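PDB 4FVS: putative lipoprotein from Parabacteroides distasonis, which is of unknown function but, with its YmcC-like fold and kinship to the LolA/LolB lipoprotein carriers, probably binds lipid or another hydrophobic ligand. Local coordinates for residues Cys4-Pro9 with Ser43-Glu48. Sequence-based numbering, arbitrary orientation.
Sequences CTFFFP and SGQEVE
F6 reaches from the N-terminal loop to strand 44-54, where Q45 and V47 both approach its ring from the same side. The two strand residues meet different parts of that ring. Q45 comes over one face, where its NE2 lies 3.6 Å above the ring plane, displaced toward the rim. The nearest ring atom to NE2 is F6 CD1, at 3.7 Å. The amide plane stands at 90° to the ring, and the nitrogen is the end that meets the face. Q45 has CG anti to the backbone N (chi1 -158°) and an extended chain, which carries the amide out to the ring. The same NE2 is hydrogen-bonded to Q10. V47 approaches F6 obliquely, with CG2 3.6 Å from CZ of F6. The contact joins the loop before strand 15-22 to a strand of the long antiparallel array in this YmcC-like fold. Within the array, strand 44-54 runs between strands 27-41 and 60-71. A disulfide from C4 to C70 ties the loop to strand 60-71 as well. The other branch of V47 serves the end of the loop segment. Its CG1 is anti to the backbone N (chi1 167°) and lies 3.5 Å from O of P9. The same methyl sits near the plane of the F8 ring, at its edge, 4.1 Å from CD2 of F8. With F6 cut back to an alanine, V47 CG2 would probably lose its aromatic neighbour and the Q45 amide the ring face it lies over. F75 meets F6 edge-to-face, and W16 meets F8 in the same manner. On the far side of the strand, E46 points away from the loop and forms a salt bridge with K67.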
loop_
_atom_site.group_PDB
_atom_site.type_symbol
_atom_site.label_atom_id
_atom_site.label_comp_id
_atom_site.label_asym_id
_atom_site.label_seq_id
_atom_site.Cartn_x
_atom_site.Cartn_y
_atom_site.Cartn_z
ATOM N N CYS A 4 -20.446 -0.630 3.330
ATOM C CA CYS A 4 -19.129 -0.460 2.714
ATOM C C CYS A 4 -18.060 -0.955 3.687
ATOM O O CYS A 4 -17.889 -0.375 4.765
ATOM C CB CYS A 4 -18.889 0.995 2.299
ATOM S SG CYS A 4 -17.376 1.267 1.322
ATOM N N THR A 5 -17.366 -2.060 3.315
ATOM C CA THR A 5 -16.255 -2.645 4.069
ATOM C C THR A 5 -15.035 -1.740 3.876
ATOM O O THR A 5 -14.669 -1.425 2.738
ATOM C CB THR A 5 -15.997 -4.084 3.633
ATOM O OG1 THR A 5 -17.222 -4.804 3.636
ATOM C CG2 THR A 5 -14.993 -4.790 4.512
ATOM N N PHE A 6 -14.451 -1.280 4.996
ATOM C CA PHE A 6 -13.327 -0.363 5.024
ATOM C C PHE A 6 -12.023 -1.151 5.183
ATOM O O PHE A 6 -11.769 -1.714 6.247
ATOM C CB PHE A 6 -13.533 0.642 6.168
ATOM C CG PHE A 6 -12.943 2.004 5.929
ATOM C CD1 PHE A 6 -13.660 2.976 5.254
ATOM C CD2 PHE A 6 -11.684 2.334 6.422
ATOM C CE1 PHE A 6 -13.117 4.244 5.049
ATOM C CE2 PHE A 6 -11.143 3.602 6.214
ATOM C CZ PHE A 6 -11.862 4.545 5.530
ATOM N N PHE A 7 -11.200 -1.207 4.120
ATOM C CA PHE A 7 -9.944 -1.950 4.156
ATOM C C PHE A 7 -8.793 -1.043 4.638
ATOM O O PHE A 7 -7.798 -0.857 3.935
ATOM C CB PHE A 7 -9.642 -2.576 2.789
ATOM C CG PHE A 7 -10.666 -3.615 2.408
ATOM C CD1 PHE A 7 -10.688 -4.854 3.037
ATOM C CD2 PHE A 7 -11.628 -3.343 1.443
ATOM C CE1 PHE A 7 -11.639 -5.808 2.695
ATOM C CE2 PHE A 7 -12.584 -4.299 1.109
ATOM C CZ PHE A 7 -12.578 -5.530 1.737
ATOM N N PHE A 8 -8.935 -0.501 5.857
ATOM C CA PHE A 8 -7.972 0.381 6.499
ATOM C C PHE A 8 -8.424 0.671 7.921
ATOM O O PHE A 8 -9.633 0.678 8.129
ATOM C CB PHE A 8 -7.860 1.679 5.688
ATOM C CG PHE A 8 -6.632 2.528 5.927
ATOM C CD1 PHE A 8 -5.387 2.138 5.437
ATOM C CD2 PHE A 8 -6.730 3.746 6.586
ATOM C CE1 PHE A 8 -4.261 2.923 5.648
ATOM C CE2 PHE A 8 -5.602 4.539 6.778
ATOM C CZ PHE A 8 -4.377 4.126 6.301
ATOM N N PRO A 9 -7.528 0.929 8.920
ATOM C CA PRO A 9 -8.012 1.245 10.275
ATOM C C PRO A 9 -8.921 2.471 10.250
ATOM O O PRO A 9 -8.676 3.396 9.475
ATOM C CB PRO A 9 -6.722 1.494 11.054
ATOM C CG PRO A 9 -5.710 0.735 10.329
ATOM C CD PRO A 9 -6.053 0.937 8.892
ATOM N N SER A 43 -22.223 9.986 2.110
ATOM C CA SER A 43 -21.786 9.119 1.003
ATOM C C SER A 43 -20.917 7.918 1.476
ATOM O O SER A 43 -20.807 6.907 0.766
ATOM C CB SER A 43 -21.005 9.941 -0.018
ATOM O OG SER A 43 -19.913 10.617 0.585
ATOM N N GLY A 44 -20.316 8.060 2.657
ATOM C CA GLY A 44 -19.439 7.063 3.263
ATOM C C GLY A 44 -18.461 7.676 4.246
ATOM O O GLY A 44 -18.546 8.863 4.551
ATOM N N GLN A 45 -17.526 6.875 4.743
ATOM C CA GLN A 45 -16.550 7.322 5.737
ATOM C C GLN A 45 -15.260 7.800 5.095
ATOM O O GLN A 45 -14.881 7.283 4.055
ATOM C CB GLN A 45 -16.235 6.159 6.685
ATOM C CG GLN A 45 -15.676 6.582 8.035
ATOM C CD GLN A 45 -15.475 5.409 8.948
ATOM O OE1 GLN A 45 -15.861 5.440 10.125
ATOM N NE2 GLN A 45 -14.874 4.344 8.426
ATOM N N GLU A 46 -14.569 8.757 5.732
ATOM C CA GLU A 46 -13.265 9.255 5.289
ATOM C C GLU A 46 -12.294 9.171 6.467
ATOM O O GLU A 46 -12.668 9.511 7.588
ATOM C CB GLU A 46 -13.366 10.681 4.728
ATOM C CG GLU A 46 -12.152 11.097 3.910
ATOM C CD GLU A 46 -12.338 12.226 2.906
ATOM O OE1 GLU A 46 -13.407 12.882 2.917
ATOM O OE2 GLU A 46 -11.409 12.446 2.094
ATOM N N VAL A 47 -11.087 8.644 6.241
ATOM C CA VAL A 47 -10.074 8.479 7.294
ATOM C C VAL A 47 -8.755 9.096 6.828
ATOM O O VAL A 47 -8.341 8.879 5.687
ATOM C CB VAL A 47 -9.893 6.986 7.704
ATOM C CG1 VAL A 47 -8.642 6.771 8.553
ATOM C CG2 VAL A 47 -11.117 6.467 8.444
ATOM N N GLU A 48 -8.107 9.870 7.711
ATOM C CA GLU A 48 -6.806 10.463 7.442
ATOM C C GLU A 48 -5.805 9.928 8.488
ATOM O O GLU A 48 -6.016 10.091 9.687
ATOM C CB GLU A 48 -6.865 12.008 7.429
ATOM C CG GLU A 48 -5.573 12.621 6.909
ATOM C CD GLU A 48 -5.465 14.098 6.624
ATOM O OE1 GLU A 48 -5.923 14.463 5.523
ATOM O OE2 GLU A 48 -4.645 14.778 7.286
#